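Local coordinates for protein glycoside hydrolase family 81 (PDB 6FOP) that probably hydrolyses beta-1,3-glucans such as laminarin as a cellulosomal glucanase, deposited here as an engineered single-residue variant, at residues Thr283-Met288 with Cys532-Asp537; Asp541-Ser546 with Gly558-Glu563; Lys181-Gly186 with Thr191-Ala196; Val153-Gly156 with Gln161-Gly164. All blocks are in the same frame, centred on the assembly; numbering follows the deposited sequence.

Contact 1: Thr283-Met288 with Cys532-Asp537; sequences TLRGIM and CNYWFD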
# COMPACT_ATOMS: atom_id res chain seq x y z
N THR A 283 8.77 -7.17 16.10
CA THR A 283 7.79 -6.13 15.84
C THR A 283 6.45 -6.72 15.45
O THR A 283 6.30 -7.92 15.23
CB THR A 283 8.24 -5.19 14.70
OG1 THR A 283 7.97 -5.80 13.41
CG2 THR A 283 9.71 -4.81 14.81
N LEU A 284 5.46 -5.85 15.36
CA LEU A 284 4.13 -6.25 14.95
C LEU A 284 4.13 -6.90 13.56
O LEU A 284 3.29 -7.78 13.30
CB LEU A 284 3.21 -5.04 14.94
CG LEU A 284 1.75 -5.31 14.66
CD1 LEU A 284 1.11 -6.09 15.80
CD2 LEU A 284 1.02 -4.01 14.46
N ARG A 285 5.08 -6.49 12.72
CA ARG A 285 5.22 -7.00 11.34
C ARG A 285 6.09 -8.25 11.25
O ARG A 285 6.45 -8.69 10.17
CB ARG A 285 5.78 -5.90 10.42
CG ARG A 285 4.85 -4.72 10.21
CD ARG A 285 3.74 -4.99 9.18
NE ARG A 285 2.96 -3.77 9.02
CZ ARG A 285 2.03 -3.32 9.87
NH1 ARG A 285 1.54 -4.09 10.86
NH2 ARG A 285 1.56 -2.09 9.73
N GLY A 286 6.42 -8.85 12.39
CA GLY A 286 7.37 -9.95 12.42
C GLY A 286 8.75 -9.49 12.83
O GLY A 286 8.95 -8.37 13.34
N ILE A 287 9.73 -10.33 12.56
CA ILE A 287 11.11 -10.00 12.88
C ILE A 287 11.61 -9.02 11.83
O ILE A 287 11.48 -9.27 10.62
CB ILE A 287 12.00 -11.25 12.85
CG1 ILE A 287 11.56 -12.24 13.93
CG2 ILE A 287 13.47 -10.91 12.95
CD1 ILE A 287 11.64 -11.76 15.34
N MET A 288 12.16 -7.89 12.29
CA MET A 288 12.92 -6.98 11.44
C MET A 288 14.38 -7.34 11.57
O MET A 288 14.91 -7.39 12.68
CB MET A 288 12.69 -5.50 11.79
CG MET A 288 11.29 -5.03 11.45
SD MET A 288 10.99 -3.28 11.75
CE MET A 288 11.46 -2.55 10.18
N CYS A 532 1.06 -11.21 0.97
CA CYS A 532 1.39 -12.58 1.29
C CYS A 532 1.96 -12.75 2.71
O CYS A 532 1.88 -13.84 3.28
CB CYS A 532 2.31 -13.17 0.24
SG CYS A 532 1.51 -13.41 -1.35
N ASN A 533 2.54 -11.68 3.26
CA ASN A 533 3.00 -11.67 4.63
C ASN A 533 1.98 -11.17 5.65
O ASN A 533 1.64 -11.93 6.59
CB ASN A 533 4.29 -10.83 4.71
CG ASN A 533 5.45 -11.56 4.11
OD1 ASN A 533 6.02 -12.46 4.74
ND2 ASN A 533 5.83 -11.19 2.91
N TYR A 534 1.51 -9.94 5.51
CA TYR A 534 0.82 -9.26 6.61
C TYR A 534 -0.68 -9.53 6.63
O TYR A 534 -1.32 -9.34 7.65
CB TYR A 534 1.15 -7.75 6.64
CG TYR A 534 2.64 -7.52 6.48
CD1 TYR A 534 3.56 -8.10 7.37
CD2 TYR A 534 3.14 -6.82 5.41
CE1 TYR A 534 4.92 -7.98 7.18
CE2 TYR A 534 4.49 -6.69 5.19
CZ TYR A 534 5.39 -7.27 6.07
OH TYR A 534 6.75 -7.15 5.85
N TRP A 535 -1.24 -9.93 5.50
CA TRP A 535 -2.66 -10.35 5.44
C TRP A 535 -2.85 -11.87 5.48
O TRP A 535 -3.69 -12.37 6.22
CB TRP A 535 -3.34 -9.76 4.18
CG TRP A 535 -3.79 -8.32 4.31
CD1 TRP A 535 -5.02 -7.90 4.60
CD2 TRP A 535 -2.98 -7.11 4.19
NE1 TRP A 535 -5.10 -6.54 4.63
CE2 TRP A 535 -3.85 -6.02 4.38
CE3 TRP A 535 -1.64 -6.86 3.91
CZ2 TRP A 535 -3.42 -4.69 4.28
CZ3 TRP A 535 -1.21 -5.54 3.83
CH2 TRP A 535 -2.09 -4.48 4.05
N PHE A 536 -2.05 -12.60 4.72
CA PHE A 536 -2.22 -14.06 4.63
C PHE A 536 -1.17 -14.89 5.37
O PHE A 536 -1.39 -16.09 5.56
CB PHE A 536 -2.23 -14.51 3.17
CG PHE A 536 -3.33 -13.91 2.33
CD1 PHE A 536 -4.62 -13.82 2.81
CD2 PHE A 536 -3.09 -13.47 1.02
CE1 PHE A 536 -5.64 -13.28 2.05
CE2 PHE A 536 -4.12 -12.95 0.23
CZ PHE A 536 -5.39 -12.83 0.76
N ASP A 537 -0.06 -14.25 5.78
CA ASP A 537 1.06 -14.94 6.46
C ASP A 537 1.31 -16.34 5.86
O ASP A 537 1.27 -17.37 6.54
CB ASP A 537 0.81 -15.04 7.98
CG ASP A 537 2.01 -15.52 8.77
OD1 ASP A 537 3.13 -15.49 8.26
OD2 ASP A 537 1.80 -15.90 9.96

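Contact 2: Asp541-Ser546 with Gly558-Glu563; sequences DIFSPS and GKYCHE. With NI (nickel (II) ion), chain B.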
# COMPACT_ATOMS: atom_id res chain seq x y z
N ASP A 541 5.17 -17.29 9.72
CA ASP A 541 6.13 -16.72 10.66
C ASP A 541 5.91 -15.26 11.03
O ASP A 541 6.72 -14.69 11.74
CB ASP A 541 7.57 -16.94 10.18
CG ASP A 541 7.89 -16.27 8.87
OD1 ASP A 541 7.03 -15.55 8.32
OD2 ASP A 541 9.02 -16.48 8.38
N ILE A 542 4.81 -14.66 10.59
CA ILE A 542 4.47 -13.29 10.92
C ILE A 542 3.54 -13.23 12.13
O ILE A 542 3.82 -12.52 13.09
CB ILE A 542 3.83 -12.55 9.71
CG1 ILE A 542 4.74 -12.63 8.47
CG2 ILE A 542 3.49 -11.11 10.10
CD1 ILE A 542 6.06 -11.90 8.59
N PHE A 543 2.42 -13.96 12.07
CA PHE A 543 1.39 -13.84 13.09
C PHE A 543 1.83 -14.52 14.38
O PHE A 543 2.47 -15.57 14.35
CB PHE A 543 0.05 -14.43 12.63
CG PHE A 543 -0.55 -13.75 11.42
CD1 PHE A 543 -0.14 -12.49 10.97
CD2 PHE A 543 -1.56 -14.39 10.73
CE1 PHE A 543 -0.73 -11.90 9.85
CE2 PHE A 543 -2.16 -13.79 9.63
CZ PHE A 543 -1.72 -12.56 9.18
N SER A 544 1.48 -13.90 15.50
CA SER A 544 1.74 -14.47 16.81
C SER A 544 1.01 -15.80 17.00
O SER A 544 -0.11 -15.95 16.52
CB SER A 544 1.20 -13.53 17.90
OG SER A 544 1.34 -14.13 19.19
N PRO A 545 1.62 -16.76 17.71
CA PRO A 545 0.87 -17.97 18.04
C PRO A 545 -0.43 -17.70 18.81
O PRO A 545 -1.35 -18.52 18.75
CB PRO A 545 1.85 -18.76 18.91
CG PRO A 545 3.19 -18.30 18.48
CD PRO A 545 3.03 -16.86 18.12
N SER A 546 -0.51 -16.58 19.53
CA SER A 546 -1.70 -16.22 20.28
C SER A 546 -2.80 -15.63 19.41
O SER A 546 -3.92 -15.52 19.87
CB SER A 546 -1.37 -15.26 21.40
OG SER A 546 -0.93 -14.03 20.90
N GLY A 558 -0.50 -0.14 14.52
CA GLY A 558 -0.41 -0.59 15.92
C GLY A 558 -1.14 -1.87 16.25
O GLY A 558 -1.09 -2.28 17.40
N LYS A 559 -1.77 -2.55 15.28
CA LYS A 559 -2.40 -3.86 15.51
C LYS A 559 -2.67 -4.51 14.17
O LYS A 559 -2.59 -3.87 13.13
CB LYS A 559 -3.69 -3.74 16.30
CG LYS A 559 -4.86 -3.10 15.56
CD LYS A 559 -6.12 -3.17 16.40
CE LYS A 559 -7.30 -2.54 15.69
NZ LYS A 559 -8.51 -2.57 16.57
N TYR A 560 -3.03 -5.78 14.21
CA TYR A 560 -3.72 -6.40 13.08
C TYR A 560 -4.82 -7.23 13.65
O TYR A 560 -4.77 -7.65 14.80
CB TYR A 560 -2.80 -7.23 12.18
CG TYR A 560 -1.96 -8.27 12.85
CD1 TYR A 560 -2.46 -9.55 13.08
CD2 TYR A 560 -0.66 -7.97 13.27
CE1 TYR A 560 -1.68 -10.52 13.71
CE2 TYR A 560 0.14 -8.92 13.87
CZ TYR A 560 -0.36 -10.19 14.12
OH TYR A 560 0.45 -11.13 14.73
N CYS A 561 -5.86 -7.45 12.86
CA CYS A 561 -7.03 -8.11 13.41
C CYS A 561 -7.90 -8.76 12.35
O CYS A 561 -7.71 -8.57 11.16
CB CYS A 561 -7.86 -7.13 14.22
SG CYS A 561 -8.52 -5.79 13.22
N HIS A 562 -8.84 -9.56 12.84
CA HIS A 562 -9.80 -10.32 12.04
C HIS A 562 -11.19 -9.66 12.18
O HIS A 562 -12.18 -10.32 12.50
CB HIS A 562 -9.75 -11.75 12.53
CG HIS A 562 -10.46 -12.75 11.67
ND1 HIS A 562 -11.81 -13.03 11.79
CD2 HIS A 562 -9.97 -13.64 10.78
CE1 HIS A 562 -12.12 -14.03 10.98
NE2 HIS A 562 -11.02 -14.43 10.38
N GLU A 563 -11.21 -8.37 11.93
CA GLU A 563 -12.40 -7.52 12.00
C GLU A 563 -12.55 -6.73 10.72
O GLU A 563 -11.56 -6.50 10.01
CB GLU A 563 -12.34 -6.57 13.20
CG GLU A 563 -12.24 -7.27 14.54
CD GLU A 563 -12.18 -6.32 15.71
OE1 GLU A 563 -11.40 -5.35 15.68
OE2 GLU A 563 -12.90 -6.56 16.69
NI NI B . -11.00 -16.26 9.40
O HOH W 1 3.06 -10.37 14.61

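Contact 3: Lys181-Gly186 with Thr191-Ala196; sequences KWQGIG and TCILPA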
# COMPACT_ATOMS: atom_id res chain seq x y z
N LYS A 181 27.48 16.93 28.93
CA LYS A 181 27.36 16.38 30.25
C LYS A 181 25.91 16.01 30.48
O LYS A 181 25.04 16.43 29.71
CB LYS A 181 27.81 17.39 31.33
CG LYS A 181 29.23 17.90 31.14
CD LYS A 181 30.26 16.80 31.38
CE LYS A 181 31.63 17.34 31.80
NZ LYS A 181 32.40 17.79 30.62
N TRP A 182 25.65 15.24 31.53
CA TRP A 182 24.28 14.82 31.85
C TRP A 182 23.93 15.17 33.28
O TRP A 182 24.72 14.92 34.17
CB TRP A 182 24.08 13.33 31.66
CG TRP A 182 24.50 12.79 30.30
CD1 TRP A 182 25.74 12.36 29.96
CD2 TRP A 182 23.67 12.58 29.13
NE1 TRP A 182 25.76 11.92 28.67
CE2 TRP A 182 24.50 12.03 28.15
CE3 TRP A 182 22.31 12.79 28.83
CZ2 TRP A 182 24.03 11.69 26.87
CZ3 TRP A 182 21.85 12.45 27.55
CH2 TRP A 182 22.72 11.92 26.60
N GLN A 183 22.77 15.77 33.45
CA GLN A 183 22.25 16.14 34.76
C GLN A 183 21.02 15.30 35.02
O GLN A 183 20.22 15.02 34.10
CB GLN A 183 21.82 17.61 34.77
CG GLN A 183 22.95 18.61 34.86
CD GLN A 183 22.47 20.04 35.03
OE1 GLN A 183 21.26 20.30 35.22
NE2 GLN A 183 23.41 20.99 34.95
N GLY A 184 20.87 14.88 36.25
CA GLY A 184 19.67 14.16 36.65
C GLY A 184 19.69 12.66 36.53
O GLY A 184 18.67 12.03 36.74
N ILE A 185 20.86 12.08 36.27
CA ILE A 185 21.02 10.63 36.30
C ILE A 185 20.65 10.14 37.69
O ILE A 185 21.09 10.69 38.71
CB ILE A 185 22.45 10.17 35.97
CG1 ILE A 185 22.81 10.54 34.52
CG2 ILE A 185 22.60 8.67 36.21
CD1 ILE A 185 24.23 10.18 34.14
N GLY A 186 19.82 9.10 37.73
CA GLY A 186 19.25 8.60 38.97
C GLY A 186 17.85 9.12 39.24
O GLY A 186 17.22 8.66 40.18
N THR A 191 18.71 15.51 31.78
CA THR A 191 18.94 16.64 30.86
C THR A 191 20.33 16.53 30.28
O THR A 191 21.30 16.32 31.01
CB THR A 191 18.72 17.98 31.57
OG1 THR A 191 17.37 18.01 32.08
CG2 THR A 191 18.92 19.16 30.64
N CYS A 192 20.41 16.65 28.95
CA CYS A 192 21.67 16.64 28.27
C CYS A 192 22.18 18.07 28.18
O CYS A 192 21.54 18.90 27.51
CB CYS A 192 21.52 16.05 26.87
SG CYS A 192 23.06 15.99 25.97
N ILE A 193 23.29 18.37 28.86
CA ILE A 193 23.86 19.71 28.83
C ILE A 193 24.72 19.78 27.59
O ILE A 193 25.85 19.28 27.57
CB ILE A 193 24.65 20.03 30.10
CG1 ILE A 193 23.82 19.73 31.35
CG2 ILE A 193 25.12 21.47 30.06
CD1 ILE A 193 22.51 20.48 31.45
N LEU A 194 24.19 20.40 26.56
CA LEU A 194 24.88 20.49 25.29
C LEU A 194 26.07 21.43 25.37
O LEU A 194 25.99 22.46 26.02
CB LEU A 194 23.94 21.00 24.20
CG LEU A 194 22.73 20.12 23.85
CD1 LEU A 194 21.77 20.95 23.00
CD2 LEU A 194 23.20 18.86 23.13
N PRO A 195 27.17 21.10 24.68
CA PRO A 195 28.26 22.08 24.58
C PRO A 195 27.90 23.23 23.67
O PRO A 195 27.08 23.07 22.77
CB PRO A 195 29.40 21.28 23.98
CG PRO A 195 28.82 20.04 23.47
CD PRO A 195 27.41 19.91 23.86
N ALA A 196 28.55 24.37 23.87
CA ALA A 196 28.30 25.54 23.02
C ALA A 196 28.53 25.19 21.57
O ALA A 196 29.56 24.61 21.21
CB ALA A 196 29.19 26.69 23.43
O HOH W 2 17.21 16.75 34.53

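Contact 4: Val153-Gly156 with Gln161-Gly164; sequences VFYG and QCLG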
# COMPACT_ATOMS: atom_id res chain seq x y z
N VAL A 153 20.60 2.77 34.27
CA VAL A 153 21.69 3.25 33.45
C VAL A 153 22.72 2.11 33.47
O VAL A 153 23.35 1.83 34.48
CB VAL A 153 22.25 4.56 34.00
CG1 VAL A 153 23.39 5.04 33.11
CG2 VAL A 153 21.13 5.61 34.04
N PHE A 154 22.79 1.39 32.34
CA PHE A 154 23.73 0.28 32.22
C PHE A 154 25.11 0.71 31.71
O PHE A 154 26.07 -0.05 31.89
CB PHE A 154 23.15 -0.90 31.42
CG PHE A 154 22.97 -0.66 29.94
CD1 PHE A 154 24.03 -0.85 29.06
CD2 PHE A 154 21.73 -0.35 29.43
CE1 PHE A 154 23.88 -0.66 27.70
CE2 PHE A 154 21.56 -0.17 28.06
CZ PHE A 154 22.63 -0.34 27.19
N TYR A 155 25.20 1.89 31.10
CA TYR A 155 26.46 2.46 30.68
C TYR A 155 26.37 3.95 30.81
O TYR A 155 25.37 4.58 30.43
CB TYR A 155 26.79 2.12 29.20
CG TYR A 155 28.01 2.85 28.75
CD1 TYR A 155 29.29 2.36 29.04
CD2 TYR A 155 27.91 4.10 28.14
CE1 TYR A 155 30.43 3.08 28.69
CE2 TYR A 155 29.04 4.83 27.79
CZ TYR A 155 30.30 4.31 28.06
OH TYR A 155 31.44 5.02 27.70
N GLY A 156 27.47 4.53 31.31
CA GLY A 156 27.67 5.96 31.26
C GLY A 156 27.54 6.65 32.58
O GLY A 156 27.12 6.06 33.57
N GLN A 161 29.82 10.60 26.80
CA GLN A 161 29.17 11.12 25.58
C GLN A 161 27.79 10.51 25.30
O GLN A 161 26.90 11.17 24.74
CB GLN A 161 30.11 10.86 24.42
CG GLN A 161 29.57 11.42 23.18
CD GLN A 161 30.48 11.42 22.02
OE1 GLN A 161 31.58 10.87 22.03
NE2 GLN A 161 30.00 12.02 20.96
N CYS A 162 27.64 9.25 25.70
CA CYS A 162 26.41 8.54 25.55
C CYS A 162 26.04 7.84 26.81
O CYS A 162 26.91 7.59 27.67
CB CYS A 162 26.44 7.60 24.34
SG CYS A 162 27.19 5.99 24.56
N LEU A 163 24.75 7.52 26.93
CA LEU A 163 24.25 6.68 28.01
C LEU A 163 23.56 5.49 27.41
O LEU A 163 22.92 5.61 26.36
CB LEU A 163 23.25 7.43 28.90
CG LEU A 163 23.72 8.72 29.56
CD1 LEU A 163 22.56 9.36 30.32
CD2 LEU A 163 24.90 8.50 30.50
N GLY A 164 23.73 4.36 28.06
CA GLY A 164 22.91 3.18 27.78
C GLY A 164 21.91 3.03 28.90
O GLY A 164 22.30 2.97 30.07

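Contact 1: Thr283-Met288 with Cys532-Asp537
Arg285 and Tyr534 meet where a type I beta turn, Thr283 to Gly286, abuts the C-terminal end of helix 514-534, their CA atoms 6.8 Å apart. The turn links strands 280-283 and 286-292. It is closed by Gly286 N to Thr283 O and Thr283 N to Gly286 O, and Gly286 O is gripped a second time by Thr283 OG1 at 2.8 Å. All the contact with the helix is made by Arg285. Its side chain bends at chi2 (-79°) and crosses the tyrosine at about a right angle, which lays the CD methylene over one face of the ring, 3.8 Å from the Tyr534 ring centroid, in a CH-pi contact. CB of Asn533 covers the opposite face, so the ring is held between two aliphatic carbons. The tip of the hairpin of strands 280-283 and 286-292 thus packs against helix 514-534, whose sequence falls in the glycoside hydrolase family 81 C-terminal family. CZ of Arg285 sits 5.8 Å from the Tyr534 centroid, a long cation-pi approach that can add at most a weak attraction. The guanidinium instead forms a salt bridge to Glu474 and a hydrogen bond to the carbonyl of Trp556, while the tyrosine hydroxyl is hydrogen-bonded to His266. Arg285 O lies 3.4 Å from Tyr534 CE1; this carbonyl is buried by the contact without a hydrogen-bond partner in the model.

Contact 2: Asp541-Ser546 with Gly558-Glu563
Tyr560 reaches from strand 559-561 to the loop at Phe543 and Ser544, and its hydroxyl carries the polar part of the contact. The tyrosine takes the crowded position, CG between the backbone N and the carbonyl carbon (chi1 53°), and from there OH accepts a hydrogen bond from Ser544 N at 3.1 Å. The amide comes in at the ring edge, near its plane, and the bond is fairly straight at 161°. A water bridges the same hydroxyl to the loop, accepting from Tyr560 OH at 2.7 Å and donating to Ile542 O at 2.7 Å. Only the edge of the Phe543 ring reaches over a face of the tyrosine: CE1 stands above its rim and CD1 lies 3.7 Å from Tyr560 CE1. The planes are 27° apart, but the rings are slid so far that they barely overlap. The loop thus packs beside the small antiparallel sheet of strands 80-82, 559-561, 554-556 and 490-491. Ser544 turns OG toward Ser546, donating to its OG at 2.8 Å. Tyr547 meets the Tyr560 ring edge-to-face. Just past the strand, NE2 of His562 binds the nickel ion at 2.1 Å, in a site completed by His574, Glu601 and Glu605.

Contact 3: Lys181-Gly186 with Thr191-Ala196
Lys181 and Ile193, together with Gln183 and Thr191, form the two hydrogen-bonded pairs of an antiparallel beta hairpin, strands 181-183 and 189-193. Of its four backbone bonds, the two of Gln183 and Thr191 lie in the carbonyl planes, with Gln183 N to Thr191 O nearly straight at 175°. At the other pair the donors are tilted from those planes, though Ile193 N still comes within 2.7 Å of Lys181 O. Trp182 and Cys192 make the non-hydrogen-bonded pair between them, where Trp182 CA adds a CA-H...O contact to Thr191 O at 3.4 Å.

The sulfur-aromatic contact belongs to this middle pair. With SG anti to its backbone N (chi1 -179°), Cys192 sets its sulfur over one face of the indole, 4.2 Å from the centroid of the Trp182 six-membered ring and offset toward the rim. Its CB reaches Trp182 CZ3 at 3.7 Å, while the indole NE1 is hydrogen-bonded to Ser160 O.

On the other face the side-chain amide of Gln183, extended beyond CG, lies obliquely across the CG1-CD1 arm of Ile193, CD 3.6 Å from Ile193 CD1.

A water adds a polar link, meeting Thr191 OG1 at 2.8 Å and bonding weakly to Gln183 O.

The two faces therefore differ in chemistry: the Trp182 and Cys192 side is buried and largely apolar, turned toward Phe201, whereas the opposite side exposes Lys181 and Gln183 at the edge of a seven-stranded sheet.

Contact 4: Val153-Gly156 with Gln161-Gly164
Gly164 O is gripped by two successive amides, Phe154 N at 2.8 Å and Tyr155 N at 3.3 Å. Both reach it from the same face of its carbonyl plane; the shorter bond is bent, with an angle of 133° at the hydrogen, and the longer is the straighter. In return Gly164 N donates to Tyr155 O at 2.9 Å. Two residues facing one across antiparallel strands make a classic beta bulge, here in the hairpin of strands 152-155 and 162-167 at one edge of an eight-stranded sheet. The strand segments cross at 119°, far from a straight antiparallel run.

Phe154 folds back over its partner: CG stands between the backbone N and the carbonyl carbon (chi1 71°), which brings one ring face down on the glycine backbone. Gly164 CA is 3.8 Å from the centroid of the Phe154 ring, a CH-pi contact, and the carbonyl carbon lies beneath the rim. Tyr155, with CG opposite its backbone N, reaches alongside Cys162 and presents its edge to the Cys162 carbonyl. Its CE2 comes to 3.5 Å from Cys162 O and also touches SG, the sulfur standing oblique to the ring. Leu214 of helix 211-220 packs on both Tyr155 and Cys162.

Near the turn, Leu163 CD2 rests on Gly156 CA at 3.8 Å, an approach that a CB on Gly156 would block. At Gly164 a CB would run into the Phe154 ring; without one, the bulge closes with the face of that ring lying directly on the backbone of Gly164.

Overall arrangement
From the N terminus, contact 4 comes first and closes the short turn between strands 152-155 and 162-167; contact 3 follows, closing the hairpin of strands 181-183 and 189-193. These belong to two different sheets, which meet where Trp182 and Ile185 pack on Leu163. Contact 1 spans 244 residues, joining the hairpin of strands 280-283 and 286-292 to the end of helix 514-534, and contact 2 closes a local loop just afterwards. All four run in series, with none nesting or crossing. Contacts 1 and 2 touch through Asp537, whose carboxylate probably bonds the amides of Ile542 and Phe543, and through Leu284. Their centres lie 33 to 41 Å from those of contacts 3 and 4.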